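Cow rumen GH26 endo-mannanase (Metagenome, PDB 6UEH) hydrolyses internal beta-1,4-mannosidic linkages in mannans, probably including galactomannan, as a family 26 glycoside hydrolase with an accessory domain. Local coordinates at residues G232-A237 with P305-P310; R298-K303 with L354-W359; T143-P148 with Y379-G384. All coordinates share one frame; numbering follows the deposited sequence.

In the fold
After the N-terminal beta-sandwich, the chain enters the catalytic barrel through 143-148, which interaction 3 pins to 379-384; this closes the longest loop, and the other two contacts both lie within it. Interaction 1 then pairs strand 234-238 with strand 306-309. Interaction 2 begins just before that pairing is complete, at the end of helix 280-301, and closes beyond it at 354-359, so interactions 1 and 2 cross. The contacts also meet in space: strand 306-309 is hydrogen-bonded to strand 357-362 through Leu306 and Ile358, Trp359 to Asp381, and His355 to Asp147. Together they join neighbouring strands of one parallel barrel to a surrounding helix and the entry segment.

Interaction 1 of 3, residues G232-A237 with P305-P310; sequences GGIATA and PLIFRP
One methyl of Leu306, CD1, settles into the shallow hollow between Ala235 and Ala237. Its floor is the Ala235 carbonyl, with O 3.5 Å from CD1, and its low walls are Ala235 CB at 3.8 Å and Ala237 CB at 3.9 Å. The small alanines suit this place because neither methyl blocks the leucine, which reaches them with CG anti to its backbone N (chi1 179°). On the sheet face carrying Thr236 and Ile307, the bump is Ile307 CD1, which lies across Ile234 CG2 at 3.8 Å. Beneath these side chains runs a parallel ladder: Ile307 N gives its hydrogen to Ala235 O (2.9 Å), Ala237 N to Ile307 O (3.0 Å) and Arg309 N to Ala237 O (2.8 Å). Thr236 adds a side-chain rung, its OG1 donating to Ile307 O at 2.8 Å from the face opposite to Ala237 N, so two donors grip that carbonyl. A water bridges Thr236 OG1 to Arg309 NE, while the arginine's far nitrogens are bound by Glu428, Asp386 and Asn362. Another water links Ala235 N to Pro305 O at the start of the pair, where the chains are still too far apart for a direct bond. The pair belongs to a beta-alpha-beta crossover through helix 280-301, whose Leu292, Leu296 and Leu299 cover Phe308 and Leu306; strand 202-206 flanks 234-238, and strand 357-362 flanks 306-309 in the eight-stranded TIM barrel.

Interaction 2 of 3, residues R298-K303 with L354-W359; sequences RLQDEK and LHNLIW
Gln300 reaches from the last turn of helix 280-301 to the turn at Leu354, His355 and Asn356. Its CB rests against the amide of Asn356, 3.7 Å from both CG and ND2 of that residue. With CG anti to the backbone N (chi1 -179°) and the chain extended beyond it, the side chain projects straight from the helix and carries CD to 3.9 Å from His355 N. There OE1 accepts the hydrogen of His355 N at 2.8 Å, a nearly straight bond (168° at the hydrogen) that lies in the plane of the glutamine carbonyl. The other branch, NE2, passes obliquely by Leu354, 4.1 Å from its CD2, and is hydrogen-bonded to Asp353 O. Glutamine suits the place because one amide can accept from and donate to the same turn of backbone. Asn356 answers in the reverse sense: ND2 lies 3.8 Å from Leu299 CB and donates to Val304 O, just past the helix. The helix itself ends in a Schellman motif, with Val304 N bonded back to Leu299 O, Lys303 N to Gln300 O (3.0 Å), and Lys303 at positive phi. This is the joining of two successive helix-to-strand turns at the N-terminal end of the strands, the end of a TIM barrel opposite the one that classically holds the active site.

Interaction 3 of 3, residues T143-P148 with Y379-G384; sequences TKLSDP and YVDMIG
Ser146 and Asp381 are joined by two hydrogen bonds that end on a single oxygen. The serine backbone N donates to Asp381 OD1 at 2.9 Å, and its hydroxyl OG donates to the same OD1 at 2.7 Å. Both donors come to the syn side of the carboxylate but from opposite faces of its plane, each a little under 30° out of it. Serine fits because OG, set between the backbone N and the carbonyl carbon (chi1 58°), stays close enough to its own N for both to reach one acceptor. The hydroxyl is also hydrogen-bonded to Tyr345 OH, on helix 334-351.

A water makes the third link: it accepts from Asp147 N at 2.9 Å and donates to Asp381 OD2, also at 2.9 Å. Trp359 N, on the neighbouring strand, donates to this same OD2.

The apolar part belongs to Leu145. Its CD2 methyl sits over the face of the carboxylate, 3.5 Å from Asp381 CG and 3.8 Å from CB, on the side from which Ser146 N approaches; the two side chains cross at about a right angle. The leucine is backed by Ala154 and Gln158 of helix 152-164.

An alanine in place of Asp381 would remove both oxygens and would probably leave Ser146 N, Trp359 N and the bridging water without their acceptor, loosening the tie between Ser146 and the strand.

Four donors thus surround a buried carboxylate, two to each oxygen, which is consistent with an ionised aspartate stabilised by neutral N-H and O-H groups, its orientation fixed just where strand 382-387 begins.

Interaction 1 of 3, residues G232-A237 with P305-P310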
ATOM      1  N   GLY A 232      -4.500 -17.035 -19.877  1.00 21.31           N
ATOM      2  CA  GLY A 232      -4.012 -15.721 -20.254  1.00 20.58           C
ATOM      3  C   GLY A 232      -4.046 -14.711 -19.123  1.00 19.39           C
ATOM      4  O   GLY A 232      -4.117 -13.504 -19.356  1.00 17.97           O
ATOM      5  N   GLY A 233      -3.986 -15.209 -17.892  1.00 18.07           N
ATOM      6  CA  GLY A 233      -4.052 -14.349 -16.726  1.00 17.04           C
ATOM      7  C   GLY A 233      -2.698 -13.920 -16.198  1.00 16.88           C
ATOM      8  O   GLY A 233      -1.654 -14.295 -16.736  1.00 16.08           O
ATOM      9  N   ILE A 234      -2.731 -13.119 -15.138  1.00 15.99           N
ATOM     10  CA  ILE A 234      -1.532 -12.635 -14.470  1.00 15.09           C
ATOM     11  C   ILE A 234      -1.408 -13.313 -13.110  1.00 14.71           C
ATOM     12  O   ILE A 234      -2.392 -13.429 -12.386  1.00 15.06           O
ATOM     13  CB  ILE A 234      -1.569 -11.103 -14.287  1.00 14.92           C
ATOM     14  CG1 ILE A 234      -1.662 -10.406 -15.648  1.00 15.99           C
ATOM     15  CG2 ILE A 234      -0.350 -10.619 -13.515  1.00 14.36           C
ATOM     16  CD1 ILE A 234      -1.807  -8.903 -15.554  1.00 16.97           C
ATOM     17  N   ALA A 235      -0.206 -13.763 -12.766  1.00 12.95           N
ATOM     18  CA  ALA A 235      -0.008 -14.465 -11.503  1.00 13.25           C
ATOM     19  C   ALA A 235       0.779 -13.635 -10.491  1.00 12.73           C
ATOM     20  O   ALA A 235       1.775 -13.002 -10.835  1.00 13.05           O
ATOM     21  CB  ALA A 235       0.696 -15.795 -11.747  1.00 12.53           C
ATOM     22  N   THR A 236       0.315 -13.638  -9.244  1.00 12.78           N
ATOM     23  CA  THR A 236       1.093 -13.100  -8.133  1.00 13.14           C
ATOM     24  C   THR A 236       1.187 -14.170  -7.048  1.00 13.34           C
ATOM     25  O   THR A 236       0.314 -15.033  -6.942  1.00 13.60           O
ATOM     26  CB  THR A 236       0.482 -11.799  -7.555  1.00 15.48           C
ATOM     27  OG1 THR A 236       1.366 -11.246  -6.571  1.00 14.86           O
ATOM     28  CG2 THR A 236      -0.873 -12.064  -6.919  1.00 16.46           C
ATOM     29  N   ALA A 237       2.250 -14.138  -6.252  1.00 12.85           N
ATOM     30  CA  ALA A 237       2.397 -15.147  -5.209  1.00 13.86           C
ATOM     31  C   ALA A 237       3.154 -14.645  -3.986  1.00 15.16           C
ATOM     32  O   ALA A 237       4.174 -13.961  -4.100  1.00 14.54           O
ATOM     33  CB  ALA A 237       3.082 -16.382  -5.772  1.00 14.05           C
ATOM     34  N   PRO A 305       6.147 -15.457 -16.120  1.00 16.19           N
ATOM     35  CA  PRO A 305       6.497 -14.353 -15.224  1.00 15.89           C
ATOM     36  C   PRO A 305       5.615 -14.373 -13.980  1.00 15.68           C
ATOM     37  O   PRO A 305       4.506 -14.907 -14.029  1.00 16.18           O
ATOM     38  CB  PRO A 305       6.225 -13.114 -16.076  1.00 16.45           C
ATOM     39  CG  PRO A 305       5.108 -13.538 -16.967  1.00 18.23           C
ATOM     40  CD  PRO A 305       5.353 -14.997 -17.273  1.00 16.59           C
ATOM     41  N   LEU A 306       6.102 -13.795 -12.889  1.00 15.41           N
ATOM     42  CA  LEU A 306       5.381 -13.829 -11.622  1.00 14.38           C
ATOM     43  C   LEU A 306       5.583 -12.545 -10.821  1.00 13.90           C
ATOM     44  O   LEU A 306       6.711 -12.097 -10.629  1.00 13.48           O
ATOM     45  CB  LEU A 306       5.833 -15.037 -10.790  1.00 15.95           C
ATOM     46  CG  LEU A 306       5.200 -15.240  -9.413  1.00 16.43           C
ATOM     47  CD1 LEU A 306       3.730 -15.623  -9.549  1.00 16.20           C
ATOM     48  CD2 LEU A 306       5.969 -16.290  -8.619  1.00 17.22           C
ATOM     49  N   ILE A 307       4.488 -11.952 -10.356  1.00 14.09           N
ATOM     50  CA  ILE A 307       4.588 -10.872  -9.381  1.00 13.92           C
ATOM     51  C   ILE A 307       4.860 -11.513  -8.023  1.00 14.16           C
ATOM     52  O   ILE A 307       3.941 -11.962  -7.337  1.00 15.29           O
ATOM     53  CB  ILE A 307       3.313 -10.010  -9.330  1.00 14.92           C
ATOM     54  CG1 ILE A 307       2.993  -9.458 -10.723  1.00 16.33           C
ATOM     55  CG2 ILE A 307       3.475  -8.875  -8.322  1.00 14.04           C
ATOM     56  CD1 ILE A 307       1.658  -8.752 -10.817  1.00 18.51           C
ATOM     57  N   PHE A 308       6.135 -11.570  -7.656  1.00 13.68           N
ATOM     58  CA  PHE A 308       6.572 -12.298  -6.472  1.00 14.39           C
ATOM     59  C   PHE A 308       6.618 -11.379  -5.255  1.00 14.40           C
ATOM     60  O   PHE A 308       7.335 -10.374  -5.251  1.00 13.44           O
ATOM     61  CB  PHE A 308       7.943 -12.934  -6.731  1.00 15.26           C
ATOM     62  CG  PHE A 308       8.396 -13.873  -5.652  1.00 16.85           C
ATOM     63  CD1 PHE A 308       7.518 -14.790  -5.097  1.00 18.18           C
ATOM     64  CD2 PHE A 308       9.709 -13.854  -5.206  1.00 17.00           C
ATOM     65  CE1 PHE A 308       7.939 -15.661  -4.105  1.00 18.19           C
ATOM     66  CE2 PHE A 308      10.134 -14.723  -4.216  1.00 16.22           C
ATOM     67  CZ  PHE A 308       9.247 -15.626  -3.667  1.00 16.16           C
ATOM     68  N   ARG A 309       5.846 -11.729  -4.228  1.00 14.21           N
ATOM     69  CA  ARG A 309       5.730 -10.904  -3.029  1.00 15.22           C
ATOM     70  C   ARG A 309       6.177 -11.672  -1.780  1.00 16.35           C
ATOM     71  O   ARG A 309       5.359 -12.036  -0.935  1.00 17.20           O
ATOM     72  CB  ARG A 309       4.286 -10.408  -2.874  1.00 15.09           C
ATOM     73  CG  ARG A 309       4.080  -9.339  -1.810  1.00 15.00           C
ATOM     74  CD  ARG A 309       2.665  -8.775  -1.875  1.00 15.60           C
ATOM     75  NE  ARG A 309       1.648  -9.814  -1.738  1.00 15.53           N
ATOM     76  CZ  ARG A 309       0.948 -10.033  -0.629  1.00 16.07           C
ATOM     77  NH1 ARG A 309       1.145  -9.273   0.444  1.00 15.60           N
ATOM     78  NH2 ARG A 309       0.041 -11.001  -0.595  1.00 16.49           N
ATOM     79  N   PRO A 310       7.489 -11.926  -1.663  1.00 15.67           N
ATOM     80  CA  PRO A 310       7.990 -12.640  -0.489  1.00 15.01           C
ATOM     81  C   PRO A 310       8.129 -11.696   0.693  1.00 14.81           C
ATOM     82  O   PRO A 310       8.034 -10.484   0.491  1.00 14.88           O
ATOM     83  CB  PRO A 310       9.355 -13.140  -0.953  1.00 14.57           C
ATOM     84  CG  PRO A 310       9.831 -12.042  -1.856  1.00 14.79           C
ATOM     85  CD  PRO A 310       8.590 -11.498  -2.546  1.00 15.12           C
TER
HETATM   86  O   HOH W   1       1.981 -13.507 -14.428  1.00 23.22           O
HETATM   87  O   HOH W   2       0.875 -11.561  -3.863  1.00 13.35           O

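Interaction 2 of 3, residues R298-K303 with L354-W359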
ATOM      1  N   ARG A 298      10.872 -23.849 -12.478  1.00 17.31           N
ATOM      2  CA  ARG A 298       9.896 -24.506 -13.344  1.00 18.67           C
ATOM      3  C   ARG A 298       9.084 -23.454 -14.104  1.00 18.30           C
ATOM      4  O   ARG A 298       8.839 -23.590 -15.304  1.00 16.78           O
ATOM      5  CB  ARG A 298       8.969 -25.411 -12.531  1.00 19.57           C
ATOM      6  CG  ARG A 298       9.664 -26.553 -11.802  1.00 20.02           C
ATOM      7  CD  ARG A 298       8.675 -27.304 -10.922  1.00 20.38           C
ATOM      8  NE  ARG A 298       7.643 -27.962 -11.718  1.00 20.97           N
ATOM      9  CZ  ARG A 298       6.449 -28.304 -11.253  1.00 22.51           C
ATOM     10  NH1 ARG A 298       6.128 -28.035  -9.997  1.00 23.20           N
ATOM     11  NH2 ARG A 298       5.571 -28.909 -12.040  1.00 20.70           N
ATOM     12  N   LEU A 299       8.686 -22.400 -13.395  1.00 16.43           N
ATOM     13  CA  LEU A 299       7.979 -21.283 -14.015  1.00 15.78           C
ATOM     14  C   LEU A 299       8.854 -20.627 -15.073  1.00 15.11           C
ATOM     15  O   LEU A 299       8.399 -20.369 -16.184  1.00 16.40           O
ATOM     16  CB  LEU A 299       7.556 -20.248 -12.967  1.00 13.92           C
ATOM     17  CG  LEU A 299       6.510 -20.696 -11.946  1.00 20.49           C
ATOM     18  CD1 LEU A 299       6.124 -19.535 -11.037  1.00 18.98           C
ATOM     19  CD2 LEU A 299       5.289 -21.264 -12.647  1.00 14.96           C
ATOM     20  N   GLN A 300      10.113 -20.365 -14.730  1.00 16.58           N
ATOM     21  CA  GLN A 300      11.033 -19.742 -15.677  1.00 17.31           C
ATOM     22  C   GLN A 300      11.255 -20.640 -16.891  1.00 18.12           C
ATOM     23  O   GLN A 300      11.318 -20.157 -18.024  1.00 18.99           O
ATOM     24  CB  GLN A 300      12.371 -19.410 -15.008  1.00 18.28           C
ATOM     25  CG  GLN A 300      13.370 -18.742 -15.951  1.00 21.30           C
ATOM     26  CD  GLN A 300      14.487 -18.012 -15.221  1.00 22.96           C
ATOM     27  OE1 GLN A 300      14.358 -16.834 -14.885  1.00 23.27           O
ATOM     28  NE2 GLN A 300      15.594 -18.708 -14.980  1.00 23.22           N
ATOM     29  N   ASP A 301      11.356 -21.945 -16.651  1.00 19.29           N
ATOM     30  CA  ASP A 301      11.501 -22.919 -17.731  1.00 21.57           C
ATOM     31  C   ASP A 301      10.351 -22.836 -18.727  1.00 20.56           C
ATOM     32  O   ASP A 301      10.553 -22.971 -19.933  1.00 21.50           O
ATOM     33  CB  ASP A 301      11.584 -24.344 -17.173  1.00 23.80           C
ATOM     34  CG  ASP A 301      12.920 -24.647 -16.530  1.00 26.03           C
ATOM     35  OD1 ASP A 301      13.912 -23.961 -16.853  1.00 25.64           O
ATOM     36  OD2 ASP A 301      12.981 -25.588 -15.710  1.00 28.31           O
ATOM     37  N   GLU A 302       9.144 -22.624 -18.214  1.00 18.90           N
ATOM     38  CA  GLU A 302       7.956 -22.554 -19.056  1.00 21.81           C
ATOM     39  C   GLU A 302       7.611 -21.108 -19.412  1.00 21.42           C
ATOM     40  O   GLU A 302       6.495 -20.819 -19.848  1.00 20.96           O
ATOM     41  CB  GLU A 302       6.770 -23.226 -18.361  1.00 23.94           C
ATOM     42  CG  GLU A 302       7.043 -24.656 -17.897  1.00 25.20           C
ATOM     43  CD  GLU A 302       7.132 -25.653 -19.041  1.00 29.70           C
ATOM     44  OE1 GLU A 302       6.728 -25.309 -20.173  1.00 30.43           O
ATOM     45  OE2 GLU A 302       7.601 -26.789 -18.803  1.00 31.42           O
ATOM     46  N   LYS A 303       8.579 -20.214 -19.216  1.00 20.44           N
ATOM     47  CA  LYS A 303       8.457 -18.803 -19.588  1.00 22.04           C
ATOM     48  C   LYS A 303       7.267 -18.122 -18.919  1.00 21.65           C
ATOM     49  O   LYS A 303       6.522 -17.378 -19.561  1.00 18.52           O
ATOM     50  CB  LYS A 303       8.355 -18.659 -21.110  1.00 25.82           C
ATOM     51  CG  LYS A 303       9.575 -19.172 -21.855  1.00 28.67           C
ATOM     52  CD  LYS A 303       9.454 -18.938 -23.351  1.00 33.44           C
ATOM     53  CE  LYS A 303      10.721 -19.369 -24.073  1.00 36.19           C
ATOM     54  NZ  LYS A 303      11.920 -18.653 -23.542  1.00 37.55           N
ATOM     55  N   LEU A 354      17.443 -16.843 -11.385  1.00 16.86           N
ATOM     56  CA  LEU A 354      16.029 -16.578 -11.629  1.00 17.25           C
ATOM     57  C   LEU A 354      15.804 -15.106 -11.967  1.00 16.79           C
ATOM     58  O   LEU A 354      16.202 -14.220 -11.213  1.00 15.75           O
ATOM     59  CB  LEU A 354      15.198 -16.985 -10.412  1.00 16.66           C
ATOM     60  CG  LEU A 354      15.139 -18.489 -10.141  1.00 18.79           C
ATOM     61  CD1 LEU A 354      14.636 -18.773  -8.735  1.00 18.80           C
ATOM     62  CD2 LEU A 354      14.247 -19.164 -11.170  1.00 19.65           C
ATOM     63  N   HIS A 355      15.166 -14.846 -13.103  1.00 17.29           N
ATOM     64  CA  HIS A 355      15.001 -13.475 -13.575  1.00 16.51           C
ATOM     65  C   HIS A 355      13.593 -13.206 -14.093  1.00 16.53           C
ATOM     66  O   HIS A 355      13.342 -12.181 -14.726  1.00 15.94           O
ATOM     67  CB  HIS A 355      16.026 -13.171 -14.669  1.00 17.74           C
ATOM     68  CG  HIS A 355      17.435 -13.501 -14.281  1.00 19.53           C
ATOM     69  ND1 HIS A 355      18.155 -12.745 -13.383  1.00 19.26           N
ATOM     70  CD2 HIS A 355      18.250 -14.515 -14.658  1.00 20.28           C
ATOM     71  CE1 HIS A 355      19.356 -13.274 -13.228  1.00 20.16           C
ATOM     72  NE2 HIS A 355      19.438 -14.351 -13.991  1.00 20.08           N
ATOM     73  N   ASN A 356      12.679 -14.129 -13.811  1.00 15.24           N
ATOM     74  CA  ASN A 356      11.302 -14.028 -14.283  1.00 15.92           C
ATOM     75  C   ASN A 356      10.381 -13.393 -13.249  1.00 14.97           C
ATOM     76  O   ASN A 356       9.160 -13.492 -13.354  1.00 15.36           O
ATOM     77  CB  ASN A 356      10.773 -15.412 -14.657  1.00 16.29           C
ATOM     78  CG  ASN A 356      10.796 -16.379 -13.482  1.00 17.09           C
ATOM     79  OD1 ASN A 356      11.690 -16.321 -12.636  1.00 16.69           O
ATOM     80  ND2 ASN A 356       9.812 -17.270 -13.425  1.00 13.04           N
ATOM     81  N   LEU A 357      10.970 -12.737 -12.256  1.00 14.80           N
ATOM     82  CA  LEU A 357      10.214 -12.249 -11.111  1.00 15.29           C
ATOM     83  C   LEU A 357      10.044 -10.737 -11.112  1.00 17.15           C
ATOM     84  O   LEU A 357      10.977  -9.992 -11.414  1.00 19.20           O
ATOM     85  CB  LEU A 357      10.894 -12.678  -9.811  1.00 14.94           C
ATOM     86  CG  LEU A 357      11.226 -14.164  -9.677  1.00 14.90           C
ATOM     87  CD1 LEU A 357      11.960 -14.431  -8.369  1.00 13.95           C
ATOM     88  CD2 LEU A 357       9.959 -15.009  -9.778  1.00 14.11           C
ATOM     89  N   ILE A 358       8.836 -10.298 -10.776  1.00 16.61           N
ATOM     90  CA  ILE A 358       8.569  -8.894 -10.501  1.00 15.96           C
ATOM     91  C   ILE A 358       8.470  -8.736  -8.990  1.00 15.41           C
ATOM     92  O   ILE A 358       7.492  -9.162  -8.376  1.00 15.32           O
ATOM     93  CB  ILE A 358       7.277  -8.404 -11.182  1.00 15.77           C
ATOM     94  CG1 ILE A 358       7.380  -8.584 -12.700  1.00 15.13           C
ATOM     95  CG2 ILE A 358       7.006  -6.947 -10.832  1.00 15.13           C
ATOM     96  CD1 ILE A 358       6.168  -8.096 -13.460  1.00 16.26           C
ATOM     97  N   TRP A 359       9.496  -8.143  -8.392  1.00 15.10           N
ATOM     98  CA  TRP A 359       9.615  -8.110  -6.940  1.00 15.17           C
ATOM     99  C   TRP A 359       8.708  -7.055  -6.310  1.00 15.26           C
ATOM    100  O   TRP A 359       8.942  -5.853  -6.449  1.00 15.47           O
ATOM    101  CB  TRP A 359      11.072  -7.862  -6.539  1.00 15.47           C
ATOM    102  CG  TRP A 359      11.996  -8.970  -6.948  1.00 15.36           C
ATOM    103  CD1 TRP A 359      12.534  -9.181  -8.187  1.00 15.86           C
ATOM    104  CD2 TRP A 359      12.492 -10.022  -6.112  1.00 15.04           C
ATOM    105  NE1 TRP A 359      13.333 -10.299  -8.173  1.00 15.53           N
ATOM    106  CE2 TRP A 359      13.324 -10.834  -6.909  1.00 15.21           C
ATOM    107  CE3 TRP A 359      12.314 -10.355  -4.765  1.00 13.91           C
ATOM    108  CZ2 TRP A 359      13.976 -11.956  -6.406  1.00 15.04           C
ATOM    109  CZ3 TRP A 359      12.961 -11.471  -4.268  1.00 12.68           C
ATOM    110  CH2 TRP A 359      13.781 -12.257  -5.086  1.00 14.68           C
TER

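Interaction 3 of 3, residues T143-P148 with Y379-G384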
ATOM      1  N   THR A 143       9.243   1.784 -16.051  1.00 24.14           N
ATOM      2  CA  THR A 143       8.936   0.435 -15.598  1.00 23.24           C
ATOM      3  C   THR A 143      10.019  -0.577 -15.969  1.00 22.22           C
ATOM      4  O   THR A 143       9.740  -1.769 -16.108  1.00 21.45           O
ATOM      5  CB  THR A 143       7.584  -0.048 -16.164  1.00 24.93           C
ATOM      6  OG1 THR A 143       7.493   0.299 -17.551  1.00 26.35           O
ATOM      7  CG2 THR A 143       6.430   0.600 -15.409  1.00 24.70           C
ATOM      8  N   LYS A 144      11.254  -0.106 -16.124  1.00 21.98           N
ATOM      9  CA  LYS A 144      12.378  -1.015 -16.309  1.00 22.23           C
ATOM     10  C   LYS A 144      12.592  -1.790 -15.015  1.00 20.57           C
ATOM     11  O   LYS A 144      12.687  -1.196 -13.942  1.00 19.52           O
ATOM     12  CB  LYS A 144      13.650  -0.260 -16.700  1.00 24.25           C
ATOM     13  CG  LYS A 144      14.792  -1.168 -17.151  1.00 25.43           C
ATOM     14  CD  LYS A 144      16.059  -0.374 -17.434  1.00 28.32           C
ATOM     15  CE  LYS A 144      17.111  -1.225 -18.138  1.00 31.44           C
ATOM     16  NZ  LYS A 144      17.529  -2.416 -17.342  1.00 32.36           N
ATOM     17  N   LEU A 145      12.653  -3.112 -15.115  1.00 20.29           N
ATOM     18  CA  LEU A 145      12.794  -3.950 -13.930  1.00 20.62           C
ATOM     19  C   LEU A 145      14.168  -3.780 -13.288  1.00 19.55           C
ATOM     20  O   LEU A 145      15.139  -3.431 -13.958  1.00 17.52           O
ATOM     21  CB  LEU A 145      12.539  -5.417 -14.285  1.00 16.83           C
ATOM     22  CG  LEU A 145      11.064  -5.739 -14.545  1.00 16.58           C
ATOM     23  CD1 LEU A 145      10.894  -7.148 -15.095  1.00 16.63           C
ATOM     24  CD2 LEU A 145      10.250  -5.553 -13.269  1.00 16.14           C
ATOM     25  N   SER A 146      14.240  -4.022 -11.983  1.00 16.81           N
ATOM     26  CA  SER A 146      15.479  -3.835 -11.234  1.00 17.97           C
ATOM     27  C   SER A 146      16.531  -4.875 -11.604  1.00 18.91           C
ATOM     28  O   SER A 146      17.731  -4.608 -11.526  1.00 19.00           O
ATOM     29  CB  SER A 146      15.207  -3.882  -9.729  1.00 16.65           C
ATOM     30  OG  SER A 146      14.608  -5.111  -9.358  1.00 16.57           O
ATOM     31  N   ASP A 147      16.078  -6.063 -11.992  1.00 18.93           N
ATOM     32  CA  ASP A 147      16.977  -7.119 -12.454  1.00 20.66           C
ATOM     33  C   ASP A 147      17.387  -6.847 -13.898  1.00 21.42           C
ATOM     34  O   ASP A 147      16.548  -6.884 -14.799  1.00 20.61           O
ATOM     35  CB  ASP A 147      16.306  -8.494 -12.335  1.00 20.76           C
ATOM     36  CG  ASP A 147      17.274  -9.654 -12.549  1.00 20.96           C
ATOM     37  OD1 ASP A 147      18.344  -9.465 -13.167  1.00 19.13           O
ATOM     38  OD2 ASP A 147      16.952 -10.775 -12.100  1.00 21.73           O
ATOM     39  N   PRO A 148      18.684  -6.582 -14.122  1.00 23.10           N
ATOM     40  CA  PRO A 148      19.197  -6.294 -15.465  1.00 23.93           C
ATOM     41  C   PRO A 148      18.999  -7.467 -16.420  1.00 23.25           C
ATOM     42  O   PRO A 148      18.961  -7.270 -17.635  1.00 23.75           O
ATOM     43  CB  PRO A 148      20.692  -6.037 -15.230  1.00 24.86           C
ATOM     44  CG  PRO A 148      20.815  -5.739 -13.772  1.00 25.43           C
ATOM     45  CD  PRO A 148      19.749  -6.545 -13.106  1.00 23.87           C
ATOM     46  N   TYR A 379      16.247  -2.992  -5.573  1.00 22.06           N
ATOM     47  CA  TYR A 379      15.857  -4.313  -5.078  1.00 21.61           C
ATOM     48  C   TYR A 379      14.350  -4.573  -5.128  1.00 20.80           C
ATOM     49  O   TYR A 379      13.895  -5.652  -4.748  1.00 18.63           O
ATOM     50  CB  TYR A 379      16.342  -4.504  -3.639  1.00 22.70           C
ATOM     51  CG  TYR A 379      17.810  -4.836  -3.511  1.00 25.20           C
ATOM     52  CD1 TYR A 379      18.265  -6.137  -3.686  1.00 27.01           C
ATOM     53  CD2 TYR A 379      18.740  -3.855  -3.200  1.00 26.85           C
ATOM     54  CE1 TYR A 379      19.607  -6.448  -3.566  1.00 29.25           C
ATOM     55  CE2 TYR A 379      20.086  -4.155  -3.080  1.00 29.00           C
ATOM     56  CZ  TYR A 379      20.512  -5.454  -3.262  1.00 30.84           C
ATOM     57  OH  TYR A 379      21.847  -5.761  -3.143  1.00 34.49           O
ATOM     58  N   VAL A 380      13.582  -3.583  -5.574  1.00 18.63           N
ATOM     59  CA  VAL A 380      12.120  -3.661  -5.551  1.00 17.86           C
ATOM     60  C   VAL A 380      11.525  -3.163  -6.874  1.00 18.95           C
ATOM     61  O   VAL A 380      12.000  -2.176  -7.435  1.00 19.41           O
ATOM     62  CB  VAL A 380      11.532  -2.839  -4.371  1.00 18.62           C
ATOM     63  CG1 VAL A 380      10.013  -2.932  -4.342  1.00 16.76           C
ATOM     64  CG2 VAL A 380      12.116  -3.306  -3.038  1.00 18.83           C
ATOM     65  N   ASP A 381      10.492  -3.844  -7.369  1.00 17.47           N
ATOM     66  CA  ASP A 381       9.861  -3.477  -8.639  1.00 17.57           C
ATOM     67  C   ASP A 381       8.446  -2.936  -8.471  1.00 16.99           C
ATOM     68  O   ASP A 381       7.865  -2.396  -9.412  1.00 17.37           O
ATOM     69  CB  ASP A 381       9.817  -4.682  -9.580  1.00 17.80           C
ATOM     70  CG  ASP A 381      11.189  -5.238  -9.880  1.00 20.00           C
ATOM     71  OD1 ASP A 381      12.120  -4.434 -10.096  1.00 19.07           O
ATOM     72  OD2 ASP A 381      11.335  -6.477  -9.895  1.00 18.62           O
ATOM     73  N   MET A 382       7.887  -3.095  -7.277  1.00 16.43           N
ATOM     74  CA  MET A 382       6.497  -2.731  -7.031  1.00 15.92           C
ATOM     75  C   MET A 382       6.248  -2.623  -5.533  1.00 17.97           C
ATOM     76  O   MET A 382       6.825  -3.376  -4.751  1.00 16.71           O
ATOM     77  CB  MET A 382       5.554  -3.766  -7.657  1.00 15.70           C
ATOM     78  CG  MET A 382       4.068  -3.471  -7.496  1.00 15.26           C
ATOM     79  SD  MET A 382       3.013  -4.778  -8.173  1.00 15.46           S
ATOM     80  CE  MET A 382       3.568  -4.818  -9.879  1.00 15.83           C
ATOM     81  N   ILE A 383       5.395  -1.685  -5.136  1.00 18.07           N
ATOM     82  CA  ILE A 383       5.013  -1.546  -3.737  1.00 17.61           C
ATOM     83  C   ILE A 383       3.602  -2.074  -3.515  1.00 17.53           C
ATOM     84  O   ILE A 383       2.666  -1.675  -4.205  1.00 18.18           O
ATOM     85  CB  ILE A 383       5.078  -0.080  -3.263  1.00 17.63           C
ATOM     86  CG1 ILE A 383       6.475   0.498  -3.495  1.00 17.70           C
ATOM     87  CG2 ILE A 383       4.693   0.021  -1.793  1.00 17.08           C
ATOM     88  CD1 ILE A 383       7.561  -0.218  -2.734  1.00 16.05           C
ATOM     89  N   GLY A 384       3.450  -2.971  -2.548  1.00 16.20           N
ATOM     90  CA  GLY A 384       2.141  -3.494  -2.214  1.00 14.14           C
ATOM     91  C   GLY A 384       1.637  -2.941  -0.897  1.00 15.11           C
ATOM     92  O   GLY A 384       2.419  -2.701   0.020  1.00 15.16           O
TER
HETATM   93  O   HOH W   3      13.457  -7.231 -11.660  1.00 18.69           O